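2-hydroxyisobutyryl-CoA mutase large subunit (Aquincola tertiaricarbonis, PDB 4R3U) forms, with the small subunit HcmB, a B12-dependent mutase that interconverts 2-hydroxyisobutyryl-CoA and (S)-3-hydroxybutyryl-CoA by carbon-skeleton rearrangement. Local coordinates at residues A384-T389 with I492-Y497; R99-F104 with S375-G380; D128-T133 with G146-E151. One frame throughout, in Å; residues are numbered along the deposited sequence.

From the N terminus, the chain lays down strand 97-102; residues 99-104 meet 375-380, on and just after the last barrel strand, 375-377, to close interaction 2. Inside that loop of 270 residues lies interaction 3, a local closure in which the end of strand 125-128 and the start of helix 131-135 meet residues 146-151. Interaction 1 follows in series: the loop 384-389 after strand 375-377 meets 492-497 across 102 residues without a strand. Interaction 2 thus joins the first and last barrel strands, interaction 3 the start of helix 131-135, after the second strand, to the loop 146-151, and interaction 1 brings in the later segment between helices. All three touch 5'-deoxyadenosine, and Tyr497 OH bonds to Val148 O.

Interaction 1: residues A384-T389 with I492-Y497. With 5AD (5'-deoxyadenosine), chain G.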
loop_
_atom_site.group_PDB
_atom_site.type_symbol
_atom_site.label_atom_id
_atom_site.label_comp_id
_atom_site.label_asym_id
_atom_site.label_seq_id
_atom_site.Cartn_x
_atom_site.Cartn_y
_atom_site.Cartn_z
ATOM N N ALA A 384 17.098 4.269 -3.016
ATOM C CA ALA A 384 17.867 5.403 -3.519
ATOM C C ALA A 384 19.241 5.616 -2.849
ATOM O O ALA A 384 20.016 6.465 -3.290
ATOM C CB ALA A 384 17.022 6.659 -3.479
ATOM N N PHE A 385 19.562 4.804 -1.836
ATOM C CA PHE A 385 20.836 4.880 -1.122
ATOM C C PHE A 385 21.844 3.811 -1.544
ATOM O O PHE A 385 22.958 4.146 -1.941
ATOM C CB PHE A 385 20.621 4.764 0.372
ATOM C CG PHE A 385 19.824 5.859 1.013
ATOM C CD1 PHE A 385 18.436 5.874 0.920
ATOM C CD2 PHE A 385 20.447 6.798 1.835
ATOM C CE1 PHE A 385 17.694 6.867 1.548
ATOM C CE2 PHE A 385 19.709 7.788 2.471
ATOM C CZ PHE A 385 18.334 7.810 2.329
ATOM N N ALA A 386 21.487 2.522 -1.386
ATOM C CA ALA A 386 22.419 1.407 -1.605
ATOM C C ALA A 386 21.695 0.096 -1.813
ATOM O O ALA A 386 20.475 0.030 -1.618
ATOM C CB ALA A 386 23.333 1.269 -0.383
ATOM N N ILE A 387 22.471 -0.987 -2.145
ATOM C CA ILE A 387 21.912 -2.344 -2.225
ATOM C C ILE A 387 21.282 -2.683 -0.854
ATOM O O ILE A 387 21.728 -2.141 0.164
ATOM C CB ILE A 387 22.858 -3.417 -2.823
ATOM C CG1 ILE A 387 24.177 -3.548 -2.008
ATOM C CG2 ILE A 387 23.078 -3.152 -4.324
ATOM C CD1 ILE A 387 24.836 -4.825 -2.151
ATOM N N PRO A 388 20.167 -3.422 -0.805
ATOM C CA PRO A 388 19.430 -3.542 0.467
ATOM C C PRO A 388 20.019 -4.241 1.675
ATOM O O PRO A 388 20.819 -5.172 1.564
ATOM C CB PRO A 388 18.099 -4.187 0.045
ATOM C CG PRO A 388 18.452 -4.925 -1.167
ATOM C CD PRO A 388 19.394 -4.034 -1.898
ATOM N N THR A 389 19.515 -3.817 2.843
ATOM C CA THR A 389 19.795 -4.417 4.129
ATOM C C THR A 389 18.804 -5.562 4.310
ATOM O O THR A 389 17.824 -5.699 3.569
ATOM C CB THR A 389 19.638 -3.390 5.280
ATOM O OG1 THR A 389 18.294 -2.896 5.319
ATOM C CG2 THR A 389 20.643 -2.261 5.212
ATOM N N ILE A 492 19.587 5.968 8.816
ATOM C CA ILE A 492 19.391 4.851 7.917
ATOM C C ILE A 492 20.582 3.918 8.011
ATOM O O ILE A 492 21.734 4.360 7.926
ATOM C CB ILE A 492 19.019 5.257 6.448
ATOM C CG1 ILE A 492 18.714 3.984 5.568
ATOM C CG2 ILE A 492 20.052 6.210 5.820
ATOM C CD1 ILE A 492 18.091 4.213 4.228
ATOM N N GLU A 493 20.298 2.637 8.198
ATOM C CA GLU A 493 21.312 1.597 8.207
ATOM C C GLU A 493 21.638 1.324 6.725
ATOM O O GLU A 493 20.718 1.086 5.931
ATOM C CB GLU A 493 20.761 0.339 8.907
ATOM C CG GLU A 493 21.523 -0.937 8.576
ATOM C CD GLU A 493 21.064 -2.247 9.199
ATOM O OE1 GLU A 493 21.839 -3.223 9.086
ATOM O OE2 GLU A 493 19.963 -2.311 9.802
ATOM N N ILE A 494 22.921 1.390 6.347
ATOM C CA ILE A 494 23.306 1.138 4.960
ATOM C C ILE A 494 24.084 -0.154 4.850
ATOM O O ILE A 494 24.997 -0.388 5.653
ATOM C CB ILE A 494 24.085 2.360 4.367
ATOM C CG1 ILE A 494 23.241 3.650 4.370
ATOM C CG2 ILE A 494 24.747 2.074 2.997
ATOM C CD1 ILE A 494 22.032 3.630 3.474
ATOM N N HIS A 495 23.765 -0.973 3.834
ATOM C CA HIS A 495 24.515 -2.200 3.577
ATOM C C HIS A 495 25.975 -1.845 3.219
ATOM O O HIS A 495 26.198 -1.043 2.312
ATOM C CB HIS A 495 23.892 -3.026 2.448
ATOM C CG HIS A 495 24.555 -4.366 2.270
ATOM N ND1 HIS A 495 24.188 -5.441 3.095
ATOM C CD2 HIS A 495 25.513 -4.789 1.406
ATOM C CE1 HIS A 495 24.911 -6.467 2.692
ATOM N NE2 HIS A 495 25.707 -6.140 1.676
ATOM N N PRO A 496 26.980 -2.395 3.946
ATOM C CA PRO A 496 28.374 -2.025 3.650
ATOM C C PRO A 496 29.082 -2.987 2.706
ATOM O O PRO A 496 28.755 -4.176 2.596
ATOM C CB PRO A 496 29.030 -2.036 5.028
ATOM C CG PRO A 496 28.229 -3.103 5.811
ATOM C CD PRO A 496 26.904 -3.325 5.101
ATOM N N TYR A 497 30.100 -2.452 2.052
ATOM C CA TYR A 497 30.987 -3.194 1.185
ATOM C C TYR A 497 32.127 -3.710 2.065
ATOM O O TYR A 497 32.704 -2.951 2.848
ATOM C CB TYR A 497 31.535 -2.270 0.064
ATOM C CG TYR A 497 32.486 -2.960 -0.897
ATOM C CD1 TYR A 497 32.047 -3.995 -1.723
ATOM C CD2 TYR A 497 33.825 -2.590 -0.969
ATOM C CE1 TYR A 497 32.922 -4.665 -2.572
ATOM C CE2 TYR A 497 34.711 -3.245 -1.830
ATOM C CZ TYR A 497 34.252 -4.278 -2.635
ATOM O OH TYR A 497 35.104 -4.925 -3.493
HETATM N N1 5AD G . 20.785 -6.791 -3.825
HETATM C C2 5AD G . 19.427 -6.481 -3.884
HETATM N N3 5AD G . 18.961 -5.636 -4.923
HETATM C C4 5AD G . 19.824 -5.225 -5.877
HETATM N N9 5AD G . 19.676 -4.441 -6.948
HETATM C C8 5AD G . 20.840 -4.433 -7.604
HETATM N N7 5AD G . 21.736 -5.123 -6.918
HETATM C C5 5AD G . 21.109 -5.636 -5.854
HETATM C C6 5AD G . 21.560 -6.409 -4.853
HETATM N N6 5AD G . 22.849 -6.697 -4.894
HETATM C "C1'" 5AD G . 18.458 -3.934 -7.603
HETATM C "C2'" 5AD G . 17.703 -2.881 -6.870
HETATM C "C3'" 5AD G . 17.131 -2.063 -8.016
HETATM C "C4'" 5AD G . 17.644 -2.709 -9.304
HETATM C "C5'" 5AD G . 18.092 -1.628 -10.280
HETATM O "O4'" 5AD G . 18.813 -3.354 -8.868
HETATM O "O2'" 5AD G . 16.618 -3.500 -6.165
HETATM O "O3'" 5AD G . 15.692 -2.093 -7.946
HETATM O O HOH W 1 21.457 -0.411 2.453
#
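Residues 384-389 and 492-497 are both without regular secondary structure; their touching parts, 385-389 and 492-495, run 69° apart end to end and come nearest at Thr389 and His495, whose CA atoms are 5.2 Å apart. The first is the loop that follows the last strand of the TIM barrel and leads into helix 390-405; the second is an extended segment laid across it. Phe385 begins the apolar side of the contact. Its ring receives CD1 of Ile492 over one face, a CH-pi contact with the methyl 3.8 Å from the ring centroid and 13° off the normal. CG1 of Ile492 stands anti to the backbone N (chi1 -176°) and the chain continues extended, which carries CD1 over the ring centre. Ile494 comes at about a right angle to Phe385, its CD1 against CB of Phe385, while its other branch, CG2, meets CB of Ala386 at 3.8 Å. Farther along, Ile387 sends its two branches to different partners. CD1 packs against CD2 of His495 at 3.6 Å, whereas CG2 lies 3.5 Å from C5 of the 5'-deoxyadenosine base. Pro388 borders the same base with CG and CD. One loop therefore touches the nucleoside while resting on the later segment, and cobalamin is bound beside it. The methyl CG2 of Thr389 faces the backbone of the other segment, and its OG1 caps helix 390-405 by accepting from Ala392 N. Phe104, edge-to-face with His495, ties the contact to the loop just after strand 97-102. The polar link between the backbones passes through one water: it donates to Ile387 O at 2.9 Å and accepts from His495 N at 2.7 Å.

Interaction 2: residues R99-F104 with S375-G380. With 5AD (5'-deoxyadenosine), chain G.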
loop_
_atom_site.group_PDB
_atom_site.type_symbol
_atom_site.label_atom_id
_atom_site.label_comp_id
_atom_site.label_asym_id
_atom_site.label_seq_id
_atom_site.Cartn_x
_atom_site.Cartn_y
_atom_site.Cartn_z
ATOM N N ARG A 99 10.237 -13.618 -4.792
ATOM C CA ARG A 99 11.613 -13.793 -5.238
ATOM C C ARG A 99 12.389 -12.455 -5.210
ATOM O O ARG A 99 12.335 -11.651 -6.157
ATOM C CB ARG A 99 11.578 -14.407 -6.635
ATOM C CG ARG A 99 12.934 -14.804 -7.168
ATOM C CD ARG A 99 12.908 -15.076 -8.654
ATOM N NE ARG A 99 11.896 -16.061 -9.040
ATOM C CZ ARG A 99 12.040 -17.375 -8.921
ATOM N NH1 ARG A 99 13.150 -17.885 -8.406
ATOM N NH2 ARG A 99 11.070 -18.187 -9.304
ATOM N N GLN A 100 13.118 -12.246 -4.089
ATOM C CA GLN A 100 13.920 -11.068 -3.796
ATOM C C GLN A 100 15.355 -11.179 -4.302
ATOM O O GLN A 100 16.021 -12.201 -4.071
ATOM C CB GLN A 100 13.920 -10.791 -2.282
ATOM C CG GLN A 100 12.560 -10.464 -1.701
ATOM C CD GLN A 100 11.933 -9.233 -2.286
ATOM O OE1 GLN A 100 10.916 -9.305 -2.972
ATOM N NE2 GLN A 100 12.505 -8.076 -2.004
ATOM N N ILE A 101 15.851 -10.098 -4.940
ATOM C CA ILE A 101 17.231 -10.025 -5.447
ATOM C C ILE A 101 18.199 -10.035 -4.257
ATOM O O ILE A 101 17.959 -9.372 -3.244
ATOM C CB ILE A 101 17.490 -8.754 -6.320
ATOM C CG1 ILE A 101 16.630 -8.651 -7.572
ATOM C CG2 ILE A 101 18.934 -8.598 -6.619
ATOM C CD1 ILE A 101 16.235 -7.188 -7.854
ATOM N N ALA A 102 19.294 -10.774 -4.408
ATOM C CA ALA A 102 20.395 -10.885 -3.453
ATOM C C ALA A 102 21.693 -10.920 -4.282
ATOM O O ALA A 102 21.765 -11.633 -5.293
ATOM C CB ALA A 102 20.258 -12.160 -2.620
ATOM N N GLY A 103 22.685 -10.135 -3.863
ATOM C CA GLY A 103 23.960 -10.115 -4.553
ATOM C C GLY A 103 24.922 -9.105 -3.991
ATOM O O GLY A 103 24.640 -7.910 -3.992
ATOM N N PHE A 104 26.062 -9.590 -3.488
ATOM C CA PHE A 104 27.187 -8.821 -2.945
ATOM C C PHE A 104 28.306 -9.761 -2.537
ATOM O O PHE A 104 28.056 -10.922 -2.202
ATOM C CB PHE A 104 26.797 -7.889 -1.782
ATOM C CG PHE A 104 26.167 -8.556 -0.583
ATOM C CD1 PHE A 104 24.786 -8.694 -0.490
ATOM C CD2 PHE A 104 26.949 -8.995 0.482
ATOM C CE1 PHE A 104 24.209 -9.317 0.613
ATOM C CE2 PHE A 104 26.368 -9.586 1.597
ATOM C CZ PHE A 104 25.004 -9.750 1.654
ATOM N N SER A 375 5.899 -14.137 -10.579
ATOM C CA SER A 375 7.014 -13.907 -9.692
ATOM C C SER A 375 7.105 -12.410 -9.421
ATOM O O SER A 375 6.801 -11.584 -10.305
ATOM C CB SER A 375 8.294 -14.452 -10.326
ATOM O OG SER A 375 9.426 -14.363 -9.478
ATOM N N LEU A 376 7.490 -12.052 -8.183
ATOM C CA LEU A 376 7.589 -10.659 -7.784
ATOM C C LEU A 376 8.714 -10.342 -6.845
ATOM O O LEU A 376 8.872 -11.000 -5.816
ATOM C CB LEU A 376 6.247 -10.180 -7.191
ATOM C CG LEU A 376 6.097 -8.721 -6.684
ATOM C CD1 LEU A 376 6.254 -7.708 -7.814
ATOM C CD2 LEU A 376 4.782 -8.541 -5.955
ATOM N N HIS A 377 9.462 -9.266 -7.175
ATOM C CA HIS A 377 10.449 -8.658 -6.321
ATOM C C HIS A 377 9.843 -7.289 -5.916
ATOM O O HIS A 377 9.500 -6.460 -6.777
ATOM C CB HIS A 377 11.788 -8.416 -7.053
ATOM C CG HIS A 377 12.773 -7.598 -6.247
ATOM N ND1 HIS A 377 13.767 -8.201 -5.478
ATOM C CD2 HIS A 377 12.869 -6.254 -6.101
ATOM C CE1 HIS A 377 14.404 -7.212 -4.876
ATOM N NE2 HIS A 377 13.922 -6.023 -5.240
ATOM N N THR A 378 9.770 -7.039 -4.601
ATOM C CA THR A 378 9.390 -5.744 -4.066
ATOM C C THR A 378 10.683 -5.042 -3.644
ATOM O O THR A 378 11.545 -5.668 -3.003
ATOM C CB THR A 378 8.367 -5.868 -2.927
ATOM O OG1 THR A 378 8.649 -7.021 -2.150
ATOM C CG2 THR A 378 6.940 -5.920 -3.431
ATOM N N ASN A 379 10.830 -3.746 -3.993
ATOM C CA ASN A 379 12.045 -3.024 -3.641
ATOM C C ASN A 379 12.093 -2.679 -2.163
ATOM O O ASN A 379 11.047 -2.714 -1.508
ATOM C CB ASN A 379 12.214 -1.765 -4.500
ATOM C CG ASN A 379 12.251 -2.038 -5.963
ATOM O OD1 ASN A 379 12.791 -3.048 -6.418
ATOM N ND2 ASN A 379 11.626 -1.155 -6.731
ATOM N N GLY A 380 13.305 -2.397 -1.662
ATOM C CA GLY A 380 13.554 -1.980 -0.292
ATOM C C GLY A 380 13.336 -0.476 -0.188
ATOM O O GLY A 380 13.473 0.246 -1.192
HETATM N N1 5AD G . 20.785 -6.791 -3.825
HETATM C C2 5AD G . 19.427 -6.481 -3.884
HETATM N N3 5AD G . 18.961 -5.636 -4.923
HETATM C C4 5AD G . 19.824 -5.225 -5.877
HETATM N N9 5AD G . 19.676 -4.441 -6.948
HETATM C C8 5AD G . 20.840 -4.433 -7.604
HETATM N N7 5AD G . 21.736 -5.123 -6.918
HETATM C C5 5AD G . 21.109 -5.636 -5.854
HETATM C C6 5AD G . 21.560 -6.409 -4.853
HETATM N N6 5AD G . 22.849 -6.697 -4.894
HETATM C "C1'" 5AD G . 18.458 -3.934 -7.603
HETATM C "C2'" 5AD G . 17.703 -2.881 -6.870
HETATM C "C3'" 5AD G . 17.131 -2.063 -8.016
HETATM C "C4'" 5AD G . 17.644 -2.709 -9.304
HETATM C "C5'" 5AD G . 18.092 -1.628 -10.280
HETATM O "O4'" 5AD G . 18.813 -3.354 -8.868
HETATM O "O2'" 5AD G . 16.618 -3.500 -6.165
HETATM O "O3'" 5AD G . 15.692 -2.093 -7.946
#
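Arg99 and Ser375 meet where the first and last strands of the TIM barrel, 97-102 and 375-377, run parallel and close the barrel wall. Arg99 N bonds to Leu376 O, and the side chain of Arg99 bends at chi3 (-54°) to bring NE to Ser375 OG at 3.0 Å. The hydroxyl lies at the guanidinium edge, near its plane; it is also bonded to His341 ND1, while NH2 of Arg99 reaches the acyl-CoA ligand. Gln100 folds back through a bend at chi2, and its amide pairs with both backbone polar atoms of Thr378. NE2 donates to Thr378 O at 2.8 Å, nearly straight at 175°, and OE1 accepts from Thr378 N on a lone pair in the carbonyl plane. Gripped at both ends, the amide is held flat and its flip state is fixed by the donor and acceptor it meets. It lies almost parallel to the imidazole of His377, the planes 9° apart, with NE2 over one face toward the rim. The opposite face takes CD1 of Ile101, 3.5 Å from the ring centroid, so the ring is packed on both faces. Its rotation is further set by ND1, which accepts from Ile101 N at 2.9 Å. Ile101 also turns CG2 toward the adenine of 5'-deoxyadenosine, linking the strand pair to the nucleoside pocket, where CG2 is 3.4 Å from N3 of the base.

Interaction 3: residues D128-T133 with G146-E151; sequences DFDMPT and GEVGRE. With 5AD (5'-deoxyadenosine), chain G.
Asp130 OD2 accepts from Gly149 N at 2.7 Å, the direct hydrogen bond between 128-133 and 146-151. It is nearly straight, 173° at the hydrogen, and uses the anti lone pair of OD2, away from the other carboxylate oxygen. That oxygen, OD1, turns to its own helix: as N-cap of helix 131-135, Asp130 takes Thr133 N at 3.1 Å and Thr133 OG1 at 2.7 Å, the two donors arriving from opposite faces of the carboxylate plane. Three bonds thus fix the rotation of the carboxylate. With CG placed between the backbone N and the carbonyl carbon (chi1 63°), the group can face the helix start and the Gly149 turn together. Gly149 has a positive phi of 60°, a backbone shape that glycine accommodates easily.

Around this polar core lie carbon-to-oxygen packing contacts. Met131 CG touches the carboxylates of two acidic residues, 3.3 Å from Glu147 OE2 and 3.3 Å from Glu151 OE1, and CD of Pro132 rests 3.5 Å from Glu147 O. One water gathers the backbones: it donates to Glu147 O and accepts from Glu151 N and, at a longer reach, Met131 N.

Farther out, Glu147 OE1 bonds to Leu26 N of the small subunit, so the loop forms part of the subunit interface. The carbonyls of Phe129 and Glu151 both bond to N40 of cobalamin, and Glu151 O lies 3.3 Å from N7 of 5'-deoxyadenosine. Asp128, a substrate-binding residue thought important for stereospecificity, ends strand 125-128, where its backbone pairs with Ala102 of strand 97-102 and its OD1 bonds to Thr178 of strand 175-178; helix 131-135 then starts just past the C-terminal end of this barrel strand, with 146-151 folded against its first turn.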
loop_
_atom_site.group_PDB
_atom_site.type_symbol
_atom_site.label_atom_id
_atom_site.label_comp_id
_atom_site.label_asym_id
_atom_site.label_seq_id
_atom_site.Cartn_x
_atom_site.Cartn_y
_atom_site.Cartn_z
ATOM N N ASP A 128 21.698 -11.145 -8.282
ATOM C CA ASP A 128 22.312 -10.024 -8.978
ATOM C C ASP A 128 23.806 -10.104 -8.858
ATOM O O ASP A 128 24.338 -10.391 -7.791
ATOM C CB ASP A 128 21.782 -8.663 -8.524
ATOM C CG ASP A 128 20.583 -8.273 -9.370
ATOM O OD1 ASP A 128 19.856 -9.198 -9.821
ATOM O OD2 ASP A 128 20.322 -7.035 -9.510
ATOM N N PHE A 129 24.481 -9.858 -9.964
ATOM C CA PHE A 129 25.934 -9.995 -10.111
ATOM C C PHE A 129 26.643 -8.651 -10.169
ATOM O O PHE A 129 26.016 -7.627 -10.452
ATOM C CB PHE A 129 26.249 -10.855 -11.350
ATOM C CG PHE A 129 25.577 -12.218 -11.285
ATOM C CD1 PHE A 129 26.208 -13.297 -10.663
ATOM C CD2 PHE A 129 24.292 -12.405 -11.791
ATOM C CE1 PHE A 129 25.563 -14.533 -10.541
ATOM C CE2 PHE A 129 23.643 -13.633 -11.646
ATOM C CZ PHE A 129 24.292 -14.697 -11.041
ATOM N N ASP A 130 27.944 -8.646 -9.848
ATOM C CA ASP A 130 28.719 -7.433 -9.914
ATOM C C ASP A 130 29.013 -7.059 -11.390
ATOM O O ASP A 130 28.788 -7.868 -12.299
ATOM C CB ASP A 130 29.991 -7.556 -9.067
ATOM C CG ASP A 130 30.992 -8.601 -9.485
ATOM O OD1 ASP A 130 30.873 -9.125 -10.605
ATOM O OD2 ASP A 130 31.946 -8.826 -8.735
ATOM N N MET A 131 29.545 -5.860 -11.604
ATOM C CA MET A 131 29.888 -5.365 -12.923
ATOM C C MET A 131 30.885 -6.226 -13.658
ATOM O O MET A 131 30.585 -6.561 -14.800
ATOM C CB MET A 131 30.313 -3.891 -12.878
ATOM C CG MET A 131 29.217 -2.941 -12.439
ATOM S SD MET A 131 27.580 -3.310 -13.131
ATOM C CE MET A 131 27.763 -2.919 -14.834
ATOM N N PRO A 132 32.028 -6.663 -13.056
ATOM C CA PRO A 132 32.951 -7.546 -13.811
ATOM C C PRO A 132 32.241 -8.771 -14.415
ATOM O O PRO A 132 32.351 -9.014 -15.623
ATOM C CB PRO A 132 34.008 -7.931 -12.767
ATOM C CG PRO A 132 34.025 -6.777 -11.834
ATOM C CD PRO A 132 32.590 -6.320 -11.730
ATOM N N THR A 133 31.442 -9.477 -13.598
ATOM C CA THR A 133 30.674 -10.667 -13.967
ATOM C C THR A 133 29.657 -10.374 -15.075
ATOM O O THR A 133 29.544 -11.143 -16.031
ATOM C CB THR A 133 30.059 -11.289 -12.690
ATOM O OG1 THR A 133 31.113 -11.553 -11.767
ATOM C CG2 THR A 133 29.266 -12.562 -12.951
ATOM N N GLY A 146 38.292 -2.155 -8.158
ATOM C CA GLY A 146 37.322 -1.450 -7.317
ATOM C C GLY A 146 35.860 -1.814 -7.522
ATOM O O GLY A 146 34.988 -1.204 -6.914
ATOM N N GLU A 147 35.563 -2.816 -8.368
ATOM C CA GLU A 147 34.189 -3.201 -8.691
ATOM C C GLU A 147 33.830 -4.629 -8.285
ATOM O O GLU A 147 32.675 -5.025 -8.465
ATOM C CB GLU A 147 33.896 -2.971 -10.192
ATOM C CG GLU A 147 34.127 -1.542 -10.657
ATOM C CD GLU A 147 33.167 -0.988 -11.686
ATOM O OE1 GLU A 147 33.621 -0.200 -12.545
ATOM O OE2 GLU A 147 31.959 -1.299 -11.605
ATOM N N VAL A 148 34.793 -5.392 -7.716
ATOM C CA VAL A 148 34.546 -6.802 -7.329
ATOM C C VAL A 148 33.574 -6.922 -6.138
ATOM O O VAL A 148 33.853 -6.360 -5.079
ATOM C CB VAL A 148 35.850 -7.612 -7.077
ATOM C CG1 VAL A 148 35.535 -9.101 -6.961
ATOM C CG2 VAL A 148 36.878 -7.359 -8.173
ATOM N N GLY A 149 32.471 -7.656 -6.337
ATOM C CA GLY A 149 31.444 -7.928 -5.336
ATOM C C GLY A 149 30.740 -6.717 -4.765
ATOM O O GLY A 149 30.053 -6.823 -3.741
ATOM N N ARG A 150 30.912 -5.549 -5.419
ATOM C CA ARG A 150 30.337 -4.277 -4.986
ATOM C C ARG A 150 28.818 -4.138 -5.255
ATOM O O ARG A 150 28.051 -3.967 -4.311
ATOM C CB ARG A 150 31.146 -3.128 -5.593
ATOM C CG ARG A 150 30.725 -1.762 -5.093
ATOM C CD ARG A 150 31.605 -0.637 -5.609
ATOM N NE ARG A 150 32.987 -0.697 -5.133
ATOM C CZ ARG A 150 33.427 -0.339 -3.924
ATOM N NH1 ARG A 150 32.589 0.144 -3.019
ATOM N NH2 ARG A 150 34.717 -0.448 -3.626
ATOM N N GLU A 151 28.396 -4.230 -6.539
ATOM C CA GLU A 151 26.998 -4.065 -6.986
ATOM C C GLU A 151 26.177 -5.364 -7.087
ATOM O O GLU A 151 24.971 -5.323 -7.345
ATOM C CB GLU A 151 26.967 -3.281 -8.313
ATOM C CG GLU A 151 27.501 -1.858 -8.207
ATOM C CD GLU A 151 26.984 -0.935 -9.285
ATOM O OE1 GLU A 151 27.460 -1.028 -10.439
ATOM O OE2 GLU A 151 26.086 -0.121 -8.976
HETATM N N1 5AD G . 20.785 -6.791 -3.825
HETATM C C2 5AD G . 19.427 -6.481 -3.884
HETATM N N3 5AD G . 18.961 -5.636 -4.923
HETATM C C4 5AD G . 19.824 -5.225 -5.877
HETATM N N9 5AD G . 19.676 -4.441 -6.948
HETATM C C8 5AD G . 20.840 -4.433 -7.604
HETATM N N7 5AD G . 21.736 -5.123 -6.918
HETATM C C5 5AD G . 21.109 -5.636 -5.854
HETATM C C6 5AD G . 21.560 -6.409 -4.853
HETATM N N6 5AD G . 22.849 -6.697 -4.894
HETATM C "C1'" 5AD G . 18.458 -3.934 -7.603
HETATM C "C2'" 5AD G . 17.703 -2.881 -6.870
HETATM C "C3'" 5AD G . 17.131 -2.063 -8.016
HETATM C "C4'" 5AD G . 17.644 -2.709 -9.304
HETATM C "C5'" 5AD G . 18.092 -1.628 -10.280
HETATM O "O4'" 5AD G . 18.813 -3.354 -8.868
HETATM O "O2'" 5AD G . 16.618 -3.500 -6.165
HETATM O "O3'" 5AD G . 15.692 -2.093 -7.946
HETATM O O HOH W 2 30.140 -4.221 -8.860
#